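Long-range contact in acetylserotonin O-methyltransferase (Homo sapiens, PDB 4A6D), which catalyses the last step of melatonin synthesis, methylating N-acetylserotonin with S-adenosyl-L-methionine as methyl donor, and works as a homodimer: residues F19-E30 / C103-Y114. Residues are numbered along the deposited sequence; the frame is centred on the assembly and turned at random. Where two conformers were deposited one is given.
Sequences FMVSQVLFAACE and CSMLKYMGRTSY. With SO4 (sulfate ion), chain F.
The Phe26 ring lies with one face on the backbone of helix 103-117, over Gly110 N and Leu106 O, while Ser22 O covers the opposite face and Gln23 NE2 and Tyr114 CD2 stand at its edge. Phe26 is a single knob set into a hole of Leu106, Met109, Gly110 and Tyr114, where helix 7-31 of the dimerisation domain meets helix 103-117; the axes of segments 19-30 and 103-114 cross at -121°. The ring lies directly on the glycine backbone, with Gly110 CA only 3.3 Å from Phe26 CD2. Phe26 CZ rests against Met109 CB at 3.7 Å, on the residue whose side chain lies about 7 Å from that of the substrate-binding Gln306. Were Phe26 cut back to alanine, the hole would probably stay unfilled, and Met109 CB and the Gly110 backbone would lose the ring that covers them.

The Tyr114 ring carries the Gln23 amide on one face: NE2 sits 3.2 Å above its centre, the two planes 77° apart, and Gln23 CG adds a CH-pi contact. With CG anti to the backbone N (chi1 -176°), Tyr114 reaches across to helix 7-31 and brings OH to 3.4 Å from Phe19 CD1. Trp117 of the second subunit also packs on Tyr114, placing this end of the contact at the dimer interface.

Toward the other end, Leu106 CD1 touches Cys29 SG (3.7 Å) and Leu25. The guanidinium of Arg111 has Lys107 CB over one face and, at its edge, a sulfate probably from the crystallisation liquor, bonded by Lys107 NZ and only weakly by Arg111 NH1. Glu30 OE2 pairs with Arg125 of the second subunit. Arg111 grips the other carboxylate oxygen side-on, NE and NH2 each donating to Glu30 OE1 at 2.8 Å.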
ATOM      1  N   PHE A  19      -1.387   1.826  -0.044  1.00 59.90           N
ATOM      2  CA  PHE A  19      -1.758   0.484   0.358  1.00 59.07           C
ATOM      3  C   PHE A  19      -3.176   0.087  -0.123  1.00 64.73           C
ATOM      4  O   PHE A  19      -3.376  -1.069  -0.502  1.00 66.99           O
ATOM      5  CB  PHE A  19      -1.551   0.304   1.857  1.00 61.03           C
ATOM      6  CG  PHE A  19      -2.632   0.890   2.734  1.00 62.33           C
ATOM      7  CD1 PHE A  19      -3.759   0.146   3.066  1.00 63.46           C
ATOM      8  CD2 PHE A  19      -2.503   2.169   3.263  1.00 62.71           C
ATOM      9  CE1 PHE A  19      -4.760   0.693   3.861  1.00 65.54           C
ATOM     10  CE2 PHE A  19      -3.500   2.707   4.064  1.00 65.93           C
ATOM     11  CZ  PHE A  19      -4.622   1.966   4.364  1.00 64.69           C
ATOM     12  N   MET A  20      -4.123   1.058  -0.167  1.00 59.05           N
ATOM     13  CA  MET A  20      -5.501   0.856  -0.632  1.00 59.30           C
ATOM     14  C   MET A  20      -5.556   0.560  -2.134  1.00 65.46           C
ATOM     15  O   MET A  20      -6.297  -0.328  -2.569  1.00 65.65           O
ATOM     16  CB  MET A  20      -6.358   2.075  -0.309  1.00 61.04           C
ATOM     17  CG  MET A  20      -6.403   2.374   1.167  1.00 64.64           C
ATOM     18  SD  MET A  20      -7.736   3.470   1.664  1.00 70.32           S
ATOM     19  CE  MET A  20      -6.874   4.972   1.742  1.00 65.58           C
ATOM     20  N   VAL A  21      -4.745   1.301  -2.919  1.00 61.48           N
ATOM     21  CA  VAL A  21      -4.633   1.160  -4.363  1.00 61.11           C
ATOM     22  C   VAL A  21      -3.999  -0.205  -4.701  1.00 67.08           C
ATOM     23  O   VAL A  21      -4.460  -0.852  -5.644  1.00 69.38           O
ATOM     24  CB  VAL A  21      -3.859   2.353  -4.957  1.00 63.75           C
ATOM     25  CG1 VAL A  21      -3.441   2.099  -6.413  1.00 64.35           C
ATOM     26  CG2 VAL A  21      -4.653   3.633  -4.838  1.00 62.55           C
ATOM     27  N   SER A  22      -2.990  -0.662  -3.911  1.00 61.63           N
ATOM     28  CA  SER A  22      -2.351  -1.976  -4.101  1.00 60.90           C
ATOM     29  C   SER A  22      -3.377  -3.066  -3.887  1.00 67.22           C
ATOM     30  O   SER A  22      -3.545  -3.906  -4.761  1.00 69.16           O
ATOM     31  CB  SER A  22      -1.160  -2.180  -3.158  1.00 60.21           C
ATOM     32  OG  SER A  22      -0.127  -1.250  -3.444  1.00 63.70           O
ATOM     33  N   GLN A  23      -4.116  -3.011  -2.762  1.00 62.96           N
ATOM     34  CA  GLN A  23      -5.158  -3.984  -2.459  1.00 62.92           C
ATOM     35  C   GLN A  23      -6.321  -4.012  -3.436  1.00 68.66           C
ATOM     36  O   GLN A  23      -6.845  -5.083  -3.676  1.00 70.44           O
ATOM     37  CB  GLN A  23      -5.605  -3.921  -1.009  1.00 63.73           C
ATOM     38  CG  GLN A  23      -4.595  -4.569  -0.081  1.00 66.20           C
ATOM     39  CD  GLN A  23      -4.561  -6.079  -0.165  1.00 81.26           C
ATOM     40  OE1 GLN A  23      -5.511  -6.750  -0.586  1.00 77.40           O
ATOM     41  NE2 GLN A  23      -3.467  -6.652   0.277  1.00 73.18           N
ATOM     42  N   VAL A  24      -6.700  -2.864  -4.035  1.00 65.09           N
ATOM     43  CA  VAL A  24      -7.743  -2.809  -5.074  1.00 65.41           C
ATOM     44  C   VAL A  24      -7.285  -3.653  -6.271  1.00 71.37           C
ATOM     45  O   VAL A  24      -8.049  -4.500  -6.739  1.00 72.42           O
ATOM     46  CB  VAL A  24      -8.094  -1.354  -5.474  1.00 67.47           C
ATOM     47  CG1 VAL A  24      -8.732  -1.279  -6.863  1.00 68.49           C
ATOM     48  CG2 VAL A  24      -8.997  -0.722  -4.433  1.00 66.21           C
ATOM     49  N   LEU A  25      -6.013  -3.454  -6.718  1.00 67.63           N
ATOM     50  CA  LEU A  25      -5.399  -4.190  -7.816  1.00 67.66           C
ATOM     51  C   LEU A  25      -5.317  -5.686  -7.489  1.00 73.69           C
ATOM     52  O   LEU A  25      -5.708  -6.497  -8.322  1.00 75.49           O
ATOM     53  CB  LEU A  25      -3.994  -3.632  -8.112  1.00 65.86           C
ATOM     54  CG  LEU A  25      -3.120  -4.384  -9.152  1.00 68.00           C
ATOM     55  CD1 LEU A  25      -3.773  -4.377 -10.523  1.00 68.70           C
ATOM     56  CD2 LEU A  25      -1.740  -3.754  -9.258  1.00 65.87           C
ATOM     57  N   PHE A  26      -4.836  -6.038  -6.273  1.00 69.48           N
ATOM     58  CA  PHE A  26      -4.678  -7.413  -5.789  1.00 69.46           C
ATOM     59  C   PHE A  26      -6.019  -8.134  -5.711  1.00 77.27           C
ATOM     60  O   PHE A  26      -6.115  -9.274  -6.164  1.00 79.29           O
ATOM     61  CB  PHE A  26      -3.968  -7.446  -4.409  1.00 69.48           C
ATOM     62  CG  PHE A  26      -2.570  -6.843  -4.302  1.00 68.11           C
ATOM     63  CD1 PHE A  26      -1.767  -6.684  -5.433  1.00 68.33           C
ATOM     64  CD2 PHE A  26      -2.059  -6.444  -3.069  1.00 67.96           C
ATOM     65  CE1 PHE A  26      -0.484  -6.123  -5.334  1.00 67.29           C
ATOM     66  CE2 PHE A  26      -0.774  -5.902  -2.967  1.00 68.36           C
ATOM     67  CZ  PHE A  26       0.009  -5.748  -4.098  1.00 65.26           C
ATOM     68  N   ALA A  27      -7.057  -7.464  -5.152  1.00 75.10           N
ATOM     69  CA  ALA A  27      -8.405  -8.014  -4.993  1.00 76.57           C
ATOM     70  C   ALA A  27      -9.101  -8.162  -6.328  1.00 81.94           C
ATOM     71  O   ALA A  27      -9.805  -9.141  -6.526  1.00 84.01           O
ATOM     72  CB  ALA A  27      -9.232  -7.154  -4.056  1.00 77.08           C
ATOM     73  N   ALA A  28      -8.889  -7.219  -7.252  1.00 78.29           N
ATOM     74  CA  ALA A  28      -9.451  -7.301  -8.597  1.00 80.23           C
ATOM     75  C   ALA A  28      -8.852  -8.535  -9.298  1.00 85.09           C
ATOM     76  O   ALA A  28      -9.578  -9.229 -10.011  1.00 87.00           O
ATOM     77  CB  ALA A  28      -9.125  -6.042  -9.381  1.00 80.06           C
ATOM     78  N   CYS A  29      -7.543  -8.829  -9.046  1.00 79.84           N
ATOM     79  CA  CYS A  29      -6.826 -10.000  -9.580  1.00 79.99           C
ATOM     80  C   CYS A  29      -7.357 -11.278  -8.928  1.00 84.01           C
ATOM     81  O   CYS A  29      -7.734 -12.204  -9.648  1.00 86.40           O
ATOM     82  CB  CYS A  29      -5.316  -9.867  -9.400  1.00 78.10           C
ATOM     83  SG  CYS A  29      -4.504  -8.863 -10.666  1.00 81.43           S
ATOM     84  N   GLU A  30      -7.425 -11.312  -7.574  1.00 78.20           N
ATOM     85  CA  GLU A  30      -7.946 -12.442  -6.805  1.00 79.66           C
ATOM     86  C   GLU A  30      -9.408 -12.784  -7.204  1.00 84.41           C
ATOM     87  O   GLU A  30      -9.754 -13.960  -7.278  1.00 85.36           O
ATOM     88  CB  GLU A  30      -7.789 -12.198  -5.276  1.00 80.47           C
ATOM     89  CG  GLU A  30      -8.584 -13.174  -4.393  1.00100.23           C
ATOM     90  CD  GLU A  30      -8.044 -13.628  -3.044  1.00123.30           C
ATOM     91  OE1 GLU A  30      -6.807 -13.680  -2.868  1.00122.89           O
ATOM     92  OE2 GLU A  30      -8.871 -13.997  -2.178  1.00116.22           O
ATOM     93  N   CYS A 103      -0.569 -11.442 -13.105  1.00 86.26           N
ATOM     94  CA  CYS A 103      -1.586 -11.956 -12.172  1.00 87.60           C
ATOM     95  C   CYS A 103      -1.077 -12.626 -10.923  1.00 88.57           C
ATOM     96  O   CYS A 103      -1.428 -12.198  -9.823  1.00 88.03           O
ATOM     97  CB  CYS A 103      -2.538 -12.890 -12.905  1.00 91.78           C
ATOM     98  SG  CYS A 103      -3.904 -12.057 -13.722  1.00 98.11           S
ATOM     99  N   SER A 104      -0.358 -13.758 -11.099  1.00 83.58           N
ATOM    100  CA  SER A 104       0.162 -14.610 -10.029  1.00 81.54           C
ATOM    101  C   SER A 104       1.123 -13.905  -9.088  1.00 81.65           C
ATOM    102  O   SER A 104       1.112 -14.207  -7.898  1.00 82.14           O
ATOM    103  CB  SER A 104       0.708 -15.915 -10.591  1.00 85.39           C
ATOM    104  OG  SER A 104      -0.369 -16.666 -11.130  1.00 93.27           O
ATOM    105  N   MET A 105       1.918 -12.954  -9.612  1.00 76.34           N
ATOM    106  CA  MET A 105       2.846 -12.161  -8.809  0.60 73.72           C
ATOM    107  C   MET A 105       2.047 -11.179  -7.956  1.00 76.74           C
ATOM    108  O   MET A 105       2.335 -11.042  -6.766  1.00 76.68           O
ATOM    109  CB  MET A 105       3.880 -11.430  -9.695  0.60 75.16           C
ATOM    110  CG  MET A 105       4.950 -10.685  -8.901  0.60 77.07           C
ATOM    111  SD  MET A 105       5.920 -11.773  -7.831  0.60 80.50           S
ATOM    112  CE  MET A 105       6.421 -10.648  -6.570  0.60 75.79           C
ATOM    113  N   LEU A 106       1.024 -10.527  -8.552  1.00 70.80           N
ATOM    114  CA  LEU A 106       0.149  -9.577  -7.874  1.00 69.25           C
ATOM    115  C   LEU A 106      -0.602 -10.242  -6.726  1.00 74.03           C
ATOM    116  O   LEU A 106      -0.518  -9.758  -5.600  1.00 71.72           O
ATOM    117  CB  LEU A 106      -0.783  -8.896  -8.868  1.00 69.51           C
ATOM    118  CG  LEU A 106      -0.098  -8.004  -9.898  1.00 72.61           C
ATOM    119  CD1 LEU A 106      -1.110  -7.375 -10.798  1.00 74.34           C
ATOM    120  CD2 LEU A 106       0.733  -6.928  -9.238  1.00 70.53           C
ATOM    121  N   LYS A 107      -1.195 -11.422  -6.979  1.00 73.99           N
ATOM    122  CA  LYS A 107      -1.855 -12.243  -5.969  1.00 75.28           C
ATOM    123  C   LYS A 107      -0.840 -12.636  -4.879  1.00 78.61           C
ATOM    124  O   LYS A 107      -1.181 -12.584  -3.706  1.00 78.02           O
ATOM    125  CB  LYS A 107      -2.439 -13.502  -6.615  1.00 80.33           C
ATOM    126  CG  LYS A 107      -3.669 -13.270  -7.478  1.00 88.70           C
ATOM    127  CD  LYS A 107      -3.945 -14.520  -8.292  1.00 98.69           C
ATOM    128  CE  LYS A 107      -5.264 -14.466  -9.002  1.00109.68           C
ATOM    129  NZ  LYS A 107      -5.579 -15.773  -9.622  1.00118.86           N
ATOM    130  N   TYR A 108       0.415 -12.976  -5.255  1.00 74.59           N
ATOM    131  CA  TYR A 108       1.446 -13.336  -4.270  1.00 73.83           C
ATOM    132  C   TYR A 108       1.837 -12.145  -3.390  1.00 74.39           C
ATOM    133  O   TYR A 108       1.968 -12.321  -2.180  1.00 72.03           O
ATOM    134  CB  TYR A 108       2.681 -13.973  -4.936  1.00 75.11           C
ATOM    135  CG  TYR A 108       3.792 -14.316  -3.965  1.00 78.19           C
ATOM    136  CD1 TYR A 108       3.806 -15.536  -3.291  1.00 82.00           C
ATOM    137  CD2 TYR A 108       4.824 -13.415  -3.707  1.00 77.77           C
ATOM    138  CE1 TYR A 108       4.832 -15.860  -2.401  1.00 83.15           C
ATOM    139  CE2 TYR A 108       5.853 -13.726  -2.816  1.00 78.33           C
ATOM    140  CZ  TYR A 108       5.851 -14.948  -2.164  1.00 88.17           C
ATOM    141  OH  TYR A 108       6.854 -15.244  -1.271  1.00 92.88           O
ATOM    142  N   MET A 109       2.069 -10.951  -4.005  1.00 70.58           N
ATOM    143  CA  MET A 109       2.393  -9.696  -3.294  1.00 70.05           C
ATOM    144  C   MET A 109       1.254  -9.382  -2.276  1.00 73.09           C
ATOM    145  O   MET A 109       1.511  -9.023  -1.121  1.00 70.84           O
ATOM    146  CB  MET A 109       2.526  -8.508  -4.275  1.00 71.73           C
ATOM    147  CG  MET A 109       3.778  -8.517  -5.119  1.00 75.90           C
ATOM    148  SD  MET A 109       4.003  -6.899  -5.902  1.00 81.47           S
ATOM    149  CE  MET A 109       4.913  -7.310  -7.204  1.00 78.57           C
ATOM    150  N   GLY A 110       0.020  -9.591  -2.722  1.00 70.79           N
ATOM    151  CA  GLY A 110      -1.172  -9.373  -1.921  1.00 72.52           C
ATOM    152  C   GLY A 110      -1.311 -10.293  -0.736  1.00 79.35           C
ATOM    153  O   GLY A 110      -1.637  -9.834   0.353  1.00 81.30           O
ATOM    154  N   ARG A 111      -1.046 -11.585  -0.937  1.00 77.15           N
ATOM    155  CA  ARG A 111      -1.171 -12.638   0.077  1.00 78.02           C
ATOM    156  C   ARG A 111       0.023 -12.770   1.030  1.00 83.41           C
ATOM    157  O   ARG A 111      -0.178 -13.123   2.182  1.00 87.24           O
ATOM    158  CB  ARG A 111      -1.500 -14.003  -0.587  1.00 77.47           C
ATOM    159  CG  ARG A 111      -2.897 -14.055  -1.228  1.00 92.58           C
ATOM    160  CD  ARG A 111      -3.057 -15.112  -2.318  1.00104.11           C
ATOM    161  NE  ARG A 111      -4.258 -14.865  -3.129  1.00117.87           N
ATOM    162  CZ  ARG A 111      -4.558 -15.504  -4.258  1.00134.82           C
ATOM    163  NH1 ARG A 111      -3.749 -16.442  -4.734  1.00124.00           N
ATOM    164  NH2 ARG A 111      -5.670 -15.206  -4.921  1.00121.99           N
ATOM    165  N   THR A 112       1.259 -12.545   0.566  1.00 77.66           N
ATOM    166  CA  THR A 112       2.430 -12.730   1.426  1.00 76.42           C
ATOM    167  C   THR A 112       3.177 -11.442   1.776  1.00 75.30           C
ATOM    168  O   THR A 112       3.260 -11.103   2.952  1.00 76.49           O
ATOM    169  CB  THR A 112       3.379 -13.792   0.840  1.00 87.11           C
ATOM    170  OG1 THR A 112       3.793 -13.317  -0.435  1.00 96.38           O
ATOM    171  CG2 THR A 112       2.722 -15.130   0.676  1.00 81.61           C
ATOM    172  N   SER A 113       3.755 -10.766   0.784  1.00 67.64           N
ATOM    173  CA  SER A 113       4.545  -9.538   0.972  1.00 65.87           C
ATOM    174  C   SER A 113       3.800  -8.467   1.752  1.00 70.87           C
ATOM    175  O   SER A 113       4.382  -7.850   2.642  1.00 70.92           O
ATOM    176  CB  SER A 113       4.990  -8.970  -0.375  1.00 66.06           C
ATOM    177  OG  SER A 113       5.405 -10.008  -1.246  1.00 79.84           O
ATOM    178  N   TYR A 114       2.517  -8.236   1.404  1.00 68.34           N
ATOM    179  CA  TYR A 114       1.646  -7.237   2.043  1.00 67.92           C
ATOM    180  C   TYR A 114       1.561  -7.492   3.536  1.00 74.93           C
ATOM    181  O   TYR A 114       1.742  -6.564   4.323  1.00 75.37           O
ATOM    182  CB  TYR A 114       0.258  -7.217   1.378  1.00 68.14           C
ATOM    183  CG  TYR A 114      -0.657  -6.147   1.915  1.00 69.75           C
ATOM    184  CD1 TYR A 114      -1.442  -6.374   3.052  1.00 70.75           C
ATOM    185  CD2 TYR A 114      -0.773  -4.917   1.276  1.00 70.48           C
ATOM    186  CE1 TYR A 114      -2.288  -5.389   3.553  1.00 71.05           C
ATOM    187  CE2 TYR A 114      -1.636  -3.930   1.759  1.00 70.45           C
ATOM    188  CZ  TYR A 114      -2.377  -4.163   2.909  1.00 72.67           C
ATOM    189  OH  TYR A 114      -3.240  -3.200   3.386  1.00 69.29           O
TER
HETATM  190  S   SO4 F1352      -4.422 -18.825  -7.605  1.00174.94           S
HETATM  191  O1  SO4 F1352      -5.504 -17.901  -7.216  1.00179.47           O
HETATM  192  O2  SO4 F1352      -3.821 -19.400  -6.398  1.00179.14           O
HETATM  193  O3  SO4 F1352      -4.976 -19.892  -8.436  1.00183.61           O
HETATM  194  O4  SO4 F1352      -3.383 -18.107  -8.377  1.00177.82           O